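Long-range contacts in lovastatin nonaketide synthase, polyketide synthase component (Aspergillus terreus, PDB 7CPX), which builds dihydromonacolin L, the nonaketide precursor of lovastatin, from malonyl-CoA by iterative condensation, methylation and reduction, working together with LovC: residues A1944-A1949 and Q1976-A1981; D1963-L1968 and I1985-H1990; V1967-S1972 and D2034-Q2039; L2010-R2015 and R2023-G2028; R2027-L2032 and K2050-G2055. The protein carries 2 engineered substitutions. One frame throughout, in Å; residues are numbered along the deposited sequence.

Contact 1: residues A1944-A1949 and Q1976-A1981; sequences AAAVLA and QMLLHA
Leu1978 reaches across to Ala1946 with one branch of its fork, the methyl CD2, which lies 3.5 Å from Ala1946 CB and the same distance from Ala1946 CA. The leucine leaves its backbone alongside the other helix rather than at it, and its end comes nearer. Its chi1 of -75° places CG opposite the carbonyl carbon and beside the backbone N, and from there CD2 swings over the alanine. One helical turn further on, Ala1949 CB meets the same methyl at 4.2 Å (Ala1949 CB to Leu1978 CD2), so that a single branch rests on a shallow ridge of two alanines. Small residues suit these places, because a methyl stub leaves the leucine space to lie against the helix backbone. Ala1981 adds a looser methyl-to-methyl contact, its CB standing 4.5 Å from Ala1946 CB.

Met1977 starts toward the opposite segment, but chi1 and chi2 both near -60° fold its sulfur end elsewhere, onto Met1939, Val1942 and Leu1943 of the same partner helix. The segment axes approach to 9.0 Å and run in broadly the same direction, crossing at -43°.

Both helices pack on one side of a five-stranded parallel sheet. The other branch of Leu1978 faces Val1967 and Pro1970 at the end of strand 1964-1968, helix 2085-2095 touches Val1947 and Ala1981, and Leu1881 of strand 1869-1883 lies against Ala1944 and Ala1945.

Contact 2: residues D1963-L1968 and I1985-H1990; sequences DSILVL and IGLQVH
Ser1964, Ile1965 and Leu1966 pair in parallel with Gln1988, Val1989 and His1990, the two strands of a beta-alpha-beta crossover whose helix is 1972-1985. The strand axes make an angle of 25°. Backbone bonds run alternately: Gln1988 N to Asp1963 O (3.3 Å, donor above the carbonyl plane), then Ile1965 N to Gln1988 O, His1990 N to Ile1965 O and Val1967 N to His1990 O, each 2.9 Å. Gly1986, whose positive phi favours glycine, first closes the helix in a Schellman motif.

On one face, branched aliphatic residues pack beneath the helices. Ile1965 and Val1989 lie side by side, Ile1965 CG1 being 3.9 Å from Val1989 CG2, while Leu1987 crosses Ile1965 at about a right angle. The other face is more polar. Gln1988 NE2 donates to His1990 NE2 at 3.1 Å. Ser1964 OG, opposite its own nitrogen (chi1 179°), turns back to the neighbouring strand. Gln1988 O thus accepts two bonds from opposite faces of its plane, from Ile1965 N and, at 3.0 Å, from Ser1964 OG.

Contact 3: residues V1967-S1972 and D2034-Q2039; sequences VLNPPS and DLSADQ
Leu1968 and Leu2035 continue the sheet by one last backbone bond: Leu2035 N gives its hydrogen to Leu1968 O at 3.2 Å, in the carbonyl plane. Beyond it the two backbones no longer pair, Asn1969 taking left-handed backbone angles, which asparagine tolerates better than most residues.

Among side-chain bonds, Asn1969 donates from ND2 to Ser2036 OG at 3.0 Å, nearly straight and with the oxygen in the amide plane. Ser2036 OG in turn donates to Asp2038 O at 2.9 Å, so the hydroxyl receives from segment 1967-1972 and gives to its own loop. Asp2034 shapes its own loop through an Asx turn, OD1 accepting from Ser2036 N on its anti side but well out of the carboxylate plane, while OD2 bonds to Thr2045 of the following helix.

Apolar contact is left to Leu2035, whose CD1 lies 3.7 Å from Val1967 CG1 and 4.0 Å from Pro1970 CB.

These loops leave the C-terminal ends of adjacent strands whose crossovers proceed in opposite directions, the topological switch point of Rossmann-like sheets. The chemistry divides accordingly: aliphatic groups close the layer under the helix, while short polar side chains fix two irregular loops by bonding to each other and to backbone.

Contact 4: residues L2010-R2015 and R2023-G2028; sequences LTLHAR and RVLPRG
Leu2010 and Leu2025 meet through different settings of the first torsion. In Leu2010, CG extends opposite the backbone N (chi1 176°), carrying CD2 forward. In Leu2025, chi1 of -64° turns CG beside its own nitrogen and brings CD2 back toward the strand. The two methyls come to 3.6 Å (Leu2010 CD2 to Leu2025 CD2), while the side chains cross at about a right angle.

Leu2012 arrives from the same segment two residues later, because the inverse gamma turn centred on Thr2011 carries the chain sharply round between the two leucines. It uses both branches: CD1 touches Leu2025 CD2 at 3.8 Å, and CD2 touches Val2024 CG2 at 3.6 Å as leucine and valine slide past each other in opposite directions. Leu2025 CD2 is thus shared by two leucines. Flexible forked side chains suit this seam between an irregular loop and a helix end, since little regular backbone pairing sets the spacing. Pro2026 CD stands at the limit of contact, 4.5 Å from Leu2010 CD2.

The second subunit approaches here: its Glu1021 forms a salt bridge with Arg2015, and its Glu2203 and Glu1106 do so with Arg2023. The short, weakly bonded strand 2010-2011 lies at one edge of the parallel sheet within this chain, next to 1988-1993, and helix 2018-2024 follows it. Met2048 of helix 2041-2051 packs on Leu2012 and Leu2025.

Contact 5: residues R2027-L2032 and K2050-G2055; sequences RGVQAL and KVLMPG
Leu2052 supplies the aliphatic part of this contact, its branches parting between two residues: CD1 lies 4.0 Å from Leu2032 CB and CD2 4.2 Å from Val2029 CB. With chi1 at -64°, CG stands beside the backbone N, carrying the fork inward. Leucine suits this place because it fills two sites at once.

Second, the thioether end of Met2053 meets the methylene part of Gln2030. This methionine is extended to SD, then bends at chi3 (-62°), and its CE lies 3.8 Å from Gln2030 CG. The two side chains lie side by side, pointing the same way, while Met2053 CB rests 3.7 Å from Val2029 O.

The polar end of Gln2030 turns to the start of strand 1964-1968: OE1 accepts from Ser1964 N, while a bond from Asp1963 N, modelled too short, is doubtful. In the beta-alpha-beta unit of 2031-2034, 2041-2051 and 2057-2059, the turn after the helix packs against the lead-in and first residues of strand 2031-2034, with Leu1966 touching Val2029 and Leu2032, and Leu2025 beside Leu2052.

All five contacts belong to one parallel sheet and its flanking helices, probably the Rossmann-like part of the inactive enoylreductase region. Contacts 1 and 3 are buried and share a layer, since Leu1978 reaches Val1967, Pro1970 and Leu2035; contact 5 is also largely buried. Contacts 2 and 4 are partly open, and contacts 4 and 5 touch the second subunit. Strand 1964-1968 is common to contacts 2 and 3, which follow it from regular backbone pairing to side-chain bonds in loops. Contacts 1, 4 and 5 rest on apolar and van der Waals packing, contacts 2 and 3 on hydrogen bonds as well; contact 4 meets contact 5 where Leu2025 touches Val2051 and Leu2052.

Contact 1: residues A1944-A1949 and Q1976-A1981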
# COMPACT_ATOMS: atom_id res chain seq x y z
N ALA A 1944 -19.43 -39.58 28.18
CA ALA A 1944 -18.48 -38.83 28.99
C ALA A 1944 -18.63 -37.34 28.72
O ALA A 1944 -18.71 -36.53 29.65
CB ALA A 1944 -17.06 -39.30 28.70
N ALA A 1945 -18.70 -36.97 27.44
CA ALA A 1945 -18.89 -35.57 27.09
C ALA A 1945 -20.21 -35.04 27.63
O ALA A 1945 -20.27 -33.93 28.18
CB ALA A 1945 -18.81 -35.38 25.58
N ALA A 1946 -21.28 -35.81 27.47
CA ALA A 1946 -22.60 -35.36 27.91
C ALA A 1946 -22.65 -35.19 29.43
O ALA A 1946 -23.19 -34.20 29.93
CB ALA A 1946 -23.67 -36.34 27.45
N VAL A 1947 -22.09 -36.15 30.17
CA VAL A 1947 -22.09 -36.06 31.62
C VAL A 1947 -21.23 -34.89 32.08
O VAL A 1947 -21.55 -34.21 33.05
CB VAL A 1947 -21.62 -37.39 32.24
CG1 VAL A 1947 -21.45 -37.24 33.74
CG2 VAL A 1947 -22.62 -38.49 31.93
N LEU A 1948 -20.12 -34.64 31.38
CA LEU A 1948 -19.32 -33.46 31.69
C LEU A 1948 -20.15 -32.20 31.52
O LEU A 1948 -20.15 -31.31 32.38
CB LEU A 1948 -18.08 -33.43 30.79
CG LEU A 1948 -17.05 -32.30 30.94
CD1 LEU A 1948 -17.60 -30.94 30.54
CD2 LEU A 1948 -16.49 -32.26 32.36
N ALA A 1949 -20.87 -32.10 30.40
CA ALA A 1949 -21.68 -30.91 30.15
C ALA A 1949 -22.74 -30.74 31.22
O ALA A 1949 -22.98 -29.63 31.71
CB ALA A 1949 -22.32 -31.00 28.76
N GLN A 1976 -28.61 -37.12 21.13
CA GLN A 1976 -29.52 -38.05 21.79
C GLN A 1976 -29.09 -38.32 23.23
O GLN A 1976 -29.91 -38.32 24.15
CB GLN A 1976 -29.60 -39.36 21.01
CG GLN A 1976 -30.43 -40.44 21.68
CD GLN A 1976 -30.56 -41.69 20.83
OE1 GLN A 1976 -30.13 -41.71 19.67
NE2 GLN A 1976 -31.14 -42.73 21.40
N MET A 1977 -27.79 -38.54 23.44
CA MET A 1977 -27.31 -38.87 24.77
C MET A 1977 -27.37 -37.66 25.70
O MET A 1977 -27.60 -37.81 26.90
CB MET A 1977 -25.90 -39.42 24.69
CG MET A 1977 -25.79 -40.70 23.87
SD MET A 1977 -26.88 -42.02 24.44
CE MET A 1977 -26.26 -43.40 23.49
N LEU A 1978 -27.18 -36.45 25.16
CA LEU A 1978 -27.36 -35.24 25.95
C LEU A 1978 -28.81 -35.08 26.38
O LEU A 1978 -29.09 -34.69 27.52
CB LEU A 1978 -26.91 -34.02 25.15
CG LEU A 1978 -25.40 -33.83 25.01
CD1 LEU A 1978 -25.09 -32.94 23.82
CD2 LEU A 1978 -24.83 -33.24 26.28
N LEU A 1979 -29.75 -35.38 25.48
CA LEU A 1979 -31.16 -35.34 25.87
C LEU A 1979 -31.44 -36.36 26.97
O LEU A 1979 -32.14 -36.05 27.94
CB LEU A 1979 -32.05 -35.61 24.65
CG LEU A 1979 -32.10 -34.49 23.61
CD1 LEU A 1979 -32.84 -34.94 22.37
CD2 LEU A 1979 -32.74 -33.24 24.20
N HIS A 1980 -30.89 -37.57 26.84
CA HIS A 1980 -31.08 -38.58 27.87
C HIS A 1980 -30.51 -38.11 29.21
O HIS A 1980 -31.14 -38.27 30.26
CB HIS A 1980 -30.44 -39.89 27.45
CG HIS A 1980 -31.15 -40.58 26.33
ND1 HIS A 1980 -32.49 -40.40 26.08
CD2 HIS A 1980 -30.70 -41.44 25.38
CE1 HIS A 1980 -32.84 -41.13 25.03
NE2 HIS A 1980 -31.77 -41.77 24.59
N ALA A 1981 -29.31 -37.54 29.19
CA ALA A 1981 -28.68 -37.08 30.42
C ALA A 1981 -29.46 -35.94 31.05
O ALA A 1981 -29.61 -35.89 32.28
CB ALA A 1981 -27.24 -36.65 30.14

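Contact 2: residues D1963-L1968 and I1985-H1990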
# COMPACT_ATOMS: atom_id res chain seq x y z
N ASP A 1963 -31.22 -24.34 35.08
CA ASP A 1963 -32.49 -25.00 34.82
C ASP A 1963 -32.68 -25.36 33.35
O ASP A 1963 -33.49 -26.24 33.04
CB ASP A 1963 -33.65 -24.11 35.27
CG ASP A 1963 -33.58 -23.75 36.74
OD1 ASP A 1963 -33.01 -24.55 37.52
OD2 ASP A 1963 -34.08 -22.67 37.12
N SER A 1964 -31.95 -24.70 32.44
CA SER A 1964 -32.01 -25.02 31.03
C SER A 1964 -30.71 -24.59 30.37
O SER A 1964 -30.16 -23.54 30.69
CB SER A 1964 -33.21 -24.34 30.35
OG SER A 1964 -33.24 -24.64 28.96
N ILE A 1965 -30.23 -25.42 29.44
CA ILE A 1965 -29.00 -25.15 28.70
C ILE A 1965 -29.23 -25.44 27.23
O ILE A 1965 -30.17 -26.14 26.84
CB ILE A 1965 -27.80 -25.98 29.23
CG1 ILE A 1965 -27.99 -27.46 28.91
CG2 ILE A 1965 -27.65 -25.77 30.73
CD1 ILE A 1965 -26.83 -28.32 29.35
N LEU A 1966 -28.33 -24.91 26.40
CA LEU A 1966 -28.34 -25.13 24.96
C LEU A 1966 -27.00 -25.70 24.53
O LEU A 1966 -25.95 -25.19 24.94
CB LEU A 1966 -28.63 -23.83 24.21
CG LEU A 1966 -28.57 -23.89 22.68
CD1 LEU A 1966 -29.61 -24.85 22.13
CD2 LEU A 1966 -28.74 -22.51 22.08
N VAL A 1967 -27.03 -26.74 23.71
CA VAL A 1967 -25.84 -27.37 23.17
C VAL A 1967 -25.87 -27.20 21.66
O VAL A 1967 -26.85 -27.59 21.01
CB VAL A 1967 -25.75 -28.86 23.55
CG1 VAL A 1967 -24.43 -29.44 23.10
CG2 VAL A 1967 -25.93 -29.03 25.05
N LEU A 1968 -24.80 -26.64 21.11
CA LEU A 1968 -24.75 -26.23 19.71
C LEU A 1968 -23.96 -27.24 18.90
O LEU A 1968 -22.83 -27.60 19.26
CB LEU A 1968 -24.13 -24.84 19.58
CG LEU A 1968 -23.89 -24.35 18.15
CD1 LEU A 1968 -25.17 -24.38 17.34
CD2 LEU A 1968 -23.31 -22.94 18.17
N ILE A 1985 -31.04 -36.08 34.77
CA ILE A 1985 -30.64 -35.09 35.77
C ILE A 1985 -31.68 -33.99 35.93
O ILE A 1985 -31.51 -33.11 36.78
CB ILE A 1985 -29.28 -34.47 35.39
CG1 ILE A 1985 -28.63 -33.80 36.61
CG2 ILE A 1985 -29.44 -33.46 34.28
CD1 ILE A 1985 -27.23 -33.28 36.36
N GLY A 1986 -32.75 -34.01 35.14
CA GLY A 1986 -33.76 -32.98 35.23
C GLY A 1986 -33.29 -31.61 34.79
O GLY A 1986 -33.69 -30.60 35.39
N LEU A 1987 -32.46 -31.55 33.76
CA LEU A 1987 -31.99 -30.29 33.19
C LEU A 1987 -32.50 -30.18 31.75
O LEU A 1987 -32.26 -31.08 30.94
CB LEU A 1987 -30.47 -30.20 33.23
CG LEU A 1987 -29.84 -28.94 32.62
CD1 LEU A 1987 -30.55 -27.69 33.09
CD2 LEU A 1987 -28.36 -28.85 32.97
N GLN A 1988 -33.19 -29.09 31.45
CA GLN A 1988 -33.81 -28.90 30.14
C GLN A 1988 -32.72 -28.60 29.11
O GLN A 1988 -32.21 -27.48 29.03
CB GLN A 1988 -34.83 -27.77 30.21
CG GLN A 1988 -35.58 -27.53 28.91
CD GLN A 1988 -36.79 -26.65 29.09
OE1 GLN A 1988 -37.81 -27.08 29.63
NE2 GLN A 1988 -36.69 -25.40 28.65
N VAL A 1989 -32.37 -29.61 28.32
CA VAL A 1989 -31.32 -29.50 27.32
C VAL A 1989 -31.95 -29.25 25.96
O VAL A 1989 -32.84 -30.00 25.54
CB VAL A 1989 -30.45 -30.77 27.29
CG1 VAL A 1989 -29.46 -30.71 26.14
CG2 VAL A 1989 -29.71 -30.94 28.61
N HIS A 1990 -31.50 -28.20 25.29
CA HIS A 1990 -31.91 -27.90 23.92
C HIS A 1990 -30.76 -28.23 22.98
O HIS A 1990 -29.59 -28.03 23.33
CB HIS A 1990 -32.31 -26.43 23.77
CG HIS A 1990 -33.42 -26.01 24.67
ND1 HIS A 1990 -34.75 -26.24 24.37
CD2 HIS A 1990 -33.41 -25.37 25.86
CE1 HIS A 1990 -35.51 -25.76 25.34
NE2 HIS A 1990 -34.72 -25.23 26.26

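Contact 3: residues V1967-S1972 and D2034-Q2039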
# COMPACT_ATOMS: atom_id res chain seq x y z
N VAL A 1967 -27.03 -26.74 23.71
CA VAL A 1967 -25.84 -27.37 23.17
C VAL A 1967 -25.87 -27.20 21.66
O VAL A 1967 -26.85 -27.59 21.01
CB VAL A 1967 -25.75 -28.86 23.55
CG1 VAL A 1967 -24.43 -29.44 23.10
CG2 VAL A 1967 -25.93 -29.03 25.05
N LEU A 1968 -24.80 -26.64 21.11
CA LEU A 1968 -24.75 -26.23 19.71
C LEU A 1968 -23.96 -27.24 18.90
O LEU A 1968 -22.83 -27.60 19.26
CB LEU A 1968 -24.13 -24.84 19.58
CG LEU A 1968 -23.89 -24.35 18.15
CD1 LEU A 1968 -25.17 -24.38 17.34
CD2 LEU A 1968 -23.31 -22.94 18.17
N ASN A 1969 -24.55 -27.69 17.79
CA ASN A 1969 -23.92 -28.60 16.85
C ASN A 1969 -23.22 -29.78 17.54
O ASN A 1969 -22.03 -30.00 17.33
CB ASN A 1969 -22.94 -27.85 15.96
CG ASN A 1969 -22.45 -28.69 14.80
OD1 ASN A 1969 -23.07 -29.70 14.44
ND2 ASN A 1969 -21.34 -28.29 14.20
N PRO A 1970 -23.92 -30.53 18.38
CA PRO A 1970 -23.34 -31.75 18.94
C PRO A 1970 -23.50 -32.90 17.97
O PRO A 1970 -24.36 -32.87 17.08
CB PRO A 1970 -24.17 -31.97 20.21
CG PRO A 1970 -25.51 -31.45 19.85
CD PRO A 1970 -25.27 -30.28 18.93
N PRO A 1971 -22.68 -33.95 18.10
CA PRO A 1971 -22.91 -35.15 17.30
C PRO A 1971 -24.30 -35.72 17.54
O PRO A 1971 -24.84 -35.64 18.65
CB PRO A 1971 -21.82 -36.11 17.78
CG PRO A 1971 -20.73 -35.22 18.26
CD PRO A 1971 -21.38 -33.98 18.79
N SER A 1972 -24.89 -36.27 16.48
CA SER A 1972 -26.24 -36.82 16.58
C SER A 1972 -26.34 -37.79 17.76
O SER A 1972 -27.26 -37.71 18.57
CB SER A 1972 -26.61 -37.52 15.27
OG SER A 1972 -25.71 -38.57 14.98
N ASP A 2034 -20.85 -25.13 23.21
CA ASP A 2034 -20.54 -25.19 21.78
C ASP A 2034 -19.63 -26.39 21.54
O ASP A 2034 -18.43 -26.35 21.81
CB ASP A 2034 -19.88 -23.89 21.32
CG ASP A 2034 -19.54 -23.90 19.85
OD1 ASP A 2034 -19.93 -24.87 19.15
OD2 ASP A 2034 -18.88 -22.95 19.38
N LEU A 2035 -20.22 -27.47 21.02
CA LEU A 2035 -19.47 -28.66 20.64
C LEU A 2035 -19.17 -28.70 19.15
O LEU A 2035 -18.73 -29.73 18.64
CB LEU A 2035 -20.24 -29.91 21.05
CG LEU A 2035 -20.65 -29.99 22.52
CD1 LEU A 2035 -21.25 -31.35 22.84
CD2 LEU A 2035 -19.48 -29.69 23.43
N SER A 2036 -19.39 -27.59 18.44
CA SER A 2036 -19.12 -27.54 17.01
C SER A 2036 -17.63 -27.72 16.76
O SER A 2036 -16.84 -26.81 17.04
CB SER A 2036 -19.60 -26.21 16.42
OG SER A 2036 -19.42 -26.18 15.02
N ALA A 2037 -17.25 -28.88 16.24
CA ALA A 2037 -15.84 -29.11 15.93
C ALA A 2037 -15.34 -28.11 14.89
O ALA A 2037 -14.24 -27.57 15.02
CB ALA A 2037 -15.65 -30.54 15.43
N ASP A 2038 -16.15 -27.85 13.87
CA ASP A 2038 -15.80 -26.83 12.89
C ASP A 2038 -15.87 -25.45 13.54
O ASP A 2038 -16.86 -25.12 14.20
CB ASP A 2038 -16.74 -26.90 11.69
CG ASP A 2038 -16.36 -25.93 10.59
OD1 ASP A 2038 -15.32 -25.24 10.73
OD2 ASP A 2038 -17.10 -25.84 9.59
N GLN A 2039 -14.82 -24.65 13.35
CA GLN A 2039 -14.76 -23.33 13.95
C GLN A 2039 -15.66 -22.32 13.25
O GLN A 2039 -15.80 -21.19 13.74
CB GLN A 2039 -13.32 -22.83 13.96
CG GLN A 2039 -12.35 -23.78 14.65
CD GLN A 2039 -10.91 -23.30 14.58
OE1 GLN A 2039 -10.64 -22.17 14.17
NE2 GLN A 2039 -9.98 -24.15 15.00

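Contact 4: residues L2010-R2015 and R2023-G2028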
# COMPACT_ATOMS: atom_id res chain seq x y z
N LEU A 2010 -32.71 -28.09 16.99
CA LEU A 2010 -33.00 -26.76 16.48
C LEU A 2010 -32.06 -26.50 15.31
O LEU A 2010 -30.91 -26.09 15.50
CB LEU A 2010 -32.84 -25.71 17.58
CG LEU A 2010 -33.02 -24.25 17.16
CD1 LEU A 2010 -34.37 -24.04 16.50
CD2 LEU A 2010 -32.85 -23.33 18.35
N THR A 2011 -32.56 -26.72 14.10
CA THR A 2011 -31.72 -26.68 12.90
C THR A 2011 -31.36 -25.23 12.59
O THR A 2011 -31.96 -24.57 11.73
CB THR A 2011 -32.42 -27.34 11.73
OG1 THR A 2011 -33.71 -26.74 11.53
CG2 THR A 2011 -32.59 -28.84 11.98
N LEU A 2012 -30.36 -24.73 13.30
CA LEU A 2012 -29.82 -23.41 13.02
C LEU A 2012 -28.94 -23.47 11.78
O LEU A 2012 -28.83 -24.49 11.10
CB LEU A 2012 -29.03 -22.89 14.22
CG LEU A 2012 -29.79 -22.74 15.54
CD1 LEU A 2012 -28.86 -22.25 16.63
CD2 LEU A 2012 -30.97 -21.80 15.38
N HIS A 2013 -28.29 -22.35 11.48
CA HIS A 2013 -27.37 -22.26 10.35
C HIS A 2013 -26.24 -21.32 10.72
O HIS A 2013 -26.45 -20.31 11.40
CB HIS A 2013 -28.08 -21.76 9.09
CG HIS A 2013 -27.31 -22.00 7.83
ND1 HIS A 2013 -26.14 -21.33 7.53
CD2 HIS A 2013 -27.55 -22.83 6.79
CE1 HIS A 2013 -25.69 -21.74 6.36
NE2 HIS A 2013 -26.53 -22.65 5.89
N ALA A 2014 -25.04 -21.65 10.27
CA ALA A 2014 -23.91 -20.76 10.47
C ALA A 2014 -24.18 -19.43 9.77
O ALA A 2014 -24.89 -19.37 8.77
CB ALA A 2014 -22.62 -21.38 9.95
N ARG A 2015 -23.61 -18.36 10.32
CA ARG A 2015 -23.80 -17.00 9.83
C ARG A 2015 -25.23 -16.51 10.02
O ARG A 2015 -25.65 -15.55 9.37
CB ARG A 2015 -23.40 -16.88 8.36
CG ARG A 2015 -21.90 -16.96 8.13
CD ARG A 2015 -21.58 -17.60 6.79
NE ARG A 2015 -21.53 -19.05 6.87
CZ ARG A 2015 -20.46 -19.74 7.26
NH1 ARG A 2015 -19.35 -19.13 7.64
NH2 ARG A 2015 -20.52 -21.07 7.28
N ARG A 2023 -35.24 -14.79 17.82
CA ARG A 2023 -36.55 -15.30 17.47
C ARG A 2023 -36.68 -16.78 17.80
O ARG A 2023 -37.72 -17.22 18.32
CB ARG A 2023 -36.82 -15.07 15.98
CG ARG A 2023 -38.23 -15.44 15.55
CD ARG A 2023 -38.44 -15.21 14.06
NE ARG A 2023 -37.71 -16.17 13.24
CZ ARG A 2023 -38.11 -17.41 13.00
NH1 ARG A 2023 -39.23 -17.89 13.54
NH2 ARG A 2023 -37.38 -18.19 12.22
N VAL A 2024 -35.65 -17.57 17.52
CA VAL A 2024 -35.74 -19.03 17.60
C VAL A 2024 -35.18 -19.56 18.91
O VAL A 2024 -35.77 -20.46 19.52
CB VAL A 2024 -35.04 -19.68 16.39
CG1 VAL A 2024 -35.61 -19.14 15.09
CG2 VAL A 2024 -33.53 -19.45 16.45
N LEU A 2025 -34.05 -19.04 19.36
CA LEU A 2025 -33.41 -19.60 20.54
C LEU A 2025 -34.31 -19.44 21.76
O LEU A 2025 -34.88 -18.37 21.98
CB LEU A 2025 -32.06 -18.92 20.82
CG LEU A 2025 -30.96 -19.07 19.76
CD1 LEU A 2025 -29.65 -18.55 20.31
CD2 LEU A 2025 -30.81 -20.52 19.33
N PRO A 2026 -34.48 -20.49 22.57
CA PRO A 2026 -35.27 -20.34 23.80
C PRO A 2026 -34.62 -19.36 24.76
O PRO A 2026 -33.39 -19.27 24.85
CB PRO A 2026 -35.31 -21.76 24.38
CG PRO A 2026 -34.10 -22.42 23.82
CD PRO A 2026 -33.91 -21.84 22.45
N ARG A 2027 -35.46 -18.61 25.48
CA ARG A 2027 -34.97 -17.60 26.40
C ARG A 2027 -34.67 -18.15 27.79
O ARG A 2027 -34.10 -17.44 28.61
CB ARG A 2027 -35.98 -16.45 26.51
CG ARG A 2027 -36.35 -15.82 25.17
CD ARG A 2027 -35.12 -15.31 24.43
NE ARG A 2027 -35.47 -14.60 23.21
CZ ARG A 2027 -35.78 -13.31 23.15
NH1 ARG A 2027 -35.79 -12.55 24.23
NH2 ARG A 2027 -36.07 -12.77 21.97
N GLY A 2028 -35.05 -19.40 28.07
CA GLY A 2028 -34.76 -20.00 29.35
C GLY A 2028 -33.36 -20.55 29.50
O GLY A 2028 -32.99 -20.97 30.60

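Contact 5: residues R2027-L2032 and K2050-G2055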
# COMPACT_ATOMS: atom_id res chain seq x y z
N ARG A 2027 -35.46 -18.61 25.48
CA ARG A 2027 -34.97 -17.60 26.40
C ARG A 2027 -34.67 -18.15 27.79
O ARG A 2027 -34.10 -17.44 28.61
CB ARG A 2027 -35.98 -16.45 26.51
CG ARG A 2027 -36.35 -15.82 25.17
CD ARG A 2027 -35.12 -15.31 24.43
NE ARG A 2027 -35.47 -14.60 23.21
CZ ARG A 2027 -35.78 -13.31 23.15
NH1 ARG A 2027 -35.79 -12.55 24.23
NH2 ARG A 2027 -36.07 -12.77 21.97
N GLY A 2028 -35.05 -19.40 28.07
CA GLY A 2028 -34.76 -20.00 29.35
C GLY A 2028 -33.36 -20.55 29.50
O GLY A 2028 -32.99 -20.97 30.60
N VAL A 2029 -32.58 -20.55 28.42
CA VAL A 2029 -31.23 -21.11 28.47
C VAL A 2029 -30.36 -20.26 29.38
O VAL A 2029 -30.36 -19.02 29.30
CB VAL A 2029 -30.64 -21.20 27.06
CG1 VAL A 2029 -29.15 -21.50 27.13
CG2 VAL A 2029 -31.36 -22.26 26.25
N GLN A 2030 -29.60 -20.93 30.25
CA GLN A 2030 -28.66 -20.26 31.14
C GLN A 2030 -27.21 -20.59 30.82
O GLN A 2030 -26.31 -19.89 31.30
CB GLN A 2030 -28.95 -20.65 32.60
CG GLN A 2030 -30.28 -20.13 33.12
CD GLN A 2030 -30.90 -21.07 34.13
OE1 GLN A 2030 -30.87 -22.29 33.97
NE2 GLN A 2030 -31.49 -20.51 35.18
N ALA A 2031 -26.95 -21.63 30.02
CA ALA A 2031 -25.60 -22.00 29.65
C ALA A 2031 -25.57 -22.43 28.19
O ALA A 2031 -26.56 -22.95 27.66
CB ALA A 2031 -25.06 -23.14 30.53
N LEU A 2032 -24.44 -22.18 27.55
CA LEU A 2032 -24.20 -22.57 26.16
C LEU A 2032 -23.00 -23.50 26.09
O LEU A 2032 -21.95 -23.21 26.68
CB LEU A 2032 -23.96 -21.34 25.28
CG LEU A 2032 -23.62 -21.62 23.82
CD1 LEU A 2032 -24.75 -22.38 23.14
CD2 LEU A 2032 -23.33 -20.33 23.07
N LYS A 2050 -24.85 -12.79 22.70
CA LYS A 2050 -25.55 -11.51 22.69
C LYS A 2050 -27.05 -11.68 22.90
O LYS A 2050 -27.69 -10.78 23.44
CB LYS A 2050 -25.29 -10.78 21.37
CG LYS A 2050 -23.85 -10.35 21.18
CD LYS A 2050 -23.70 -9.51 19.92
CE LYS A 2050 -22.28 -9.01 19.74
NZ LYS A 2050 -22.14 -8.13 18.54
N VAL A 2051 -27.61 -12.81 22.48
CA VAL A 2051 -29.06 -12.99 22.54
C VAL A 2051 -29.47 -13.76 23.79
O VAL A 2051 -30.54 -13.52 24.35
CB VAL A 2051 -29.56 -13.69 21.26
CG1 VAL A 2051 -29.01 -13.00 20.03
CG2 VAL A 2051 -29.17 -15.16 21.28
N LEU A 2052 -28.63 -14.69 24.24
CA LEU A 2052 -28.96 -15.51 25.40
C LEU A 2052 -28.95 -14.65 26.66
O LEU A 2052 -28.71 -13.44 26.63
CB LEU A 2052 -27.99 -16.68 25.52
CG LEU A 2052 -28.04 -17.69 24.37
CD1 LEU A 2052 -26.97 -18.75 24.56
CD2 LEU A 2052 -29.41 -18.33 24.27
N MET A 2053 -29.23 -15.29 27.79
CA MET A 2053 -29.29 -14.57 29.05
C MET A 2053 -27.95 -13.89 29.33
O MET A 2053 -26.90 -14.49 29.09
CB MET A 2053 -29.65 -15.52 30.19
CG MET A 2053 -29.73 -14.86 31.56
SD MET A 2053 -30.09 -16.04 32.88
CE MET A 2053 -31.70 -16.64 32.38
N PRO A 2054 -27.95 -12.65 29.82
CA PRO A 2054 -26.68 -12.01 30.16
C PRO A 2054 -25.91 -12.83 31.18
O PRO A 2054 -26.49 -13.40 32.11
CB PRO A 2054 -27.10 -10.65 30.73
CG PRO A 2054 -28.44 -10.39 30.13
CD PRO A 2054 -29.09 -11.73 29.99
N GLY A 2055 -24.59 -12.90 31.00
CA GLY A 2055 -23.77 -13.74 31.84
C GLY A 2055 -23.97 -15.22 31.63
O GLY A 2055 -23.55 -16.01 32.48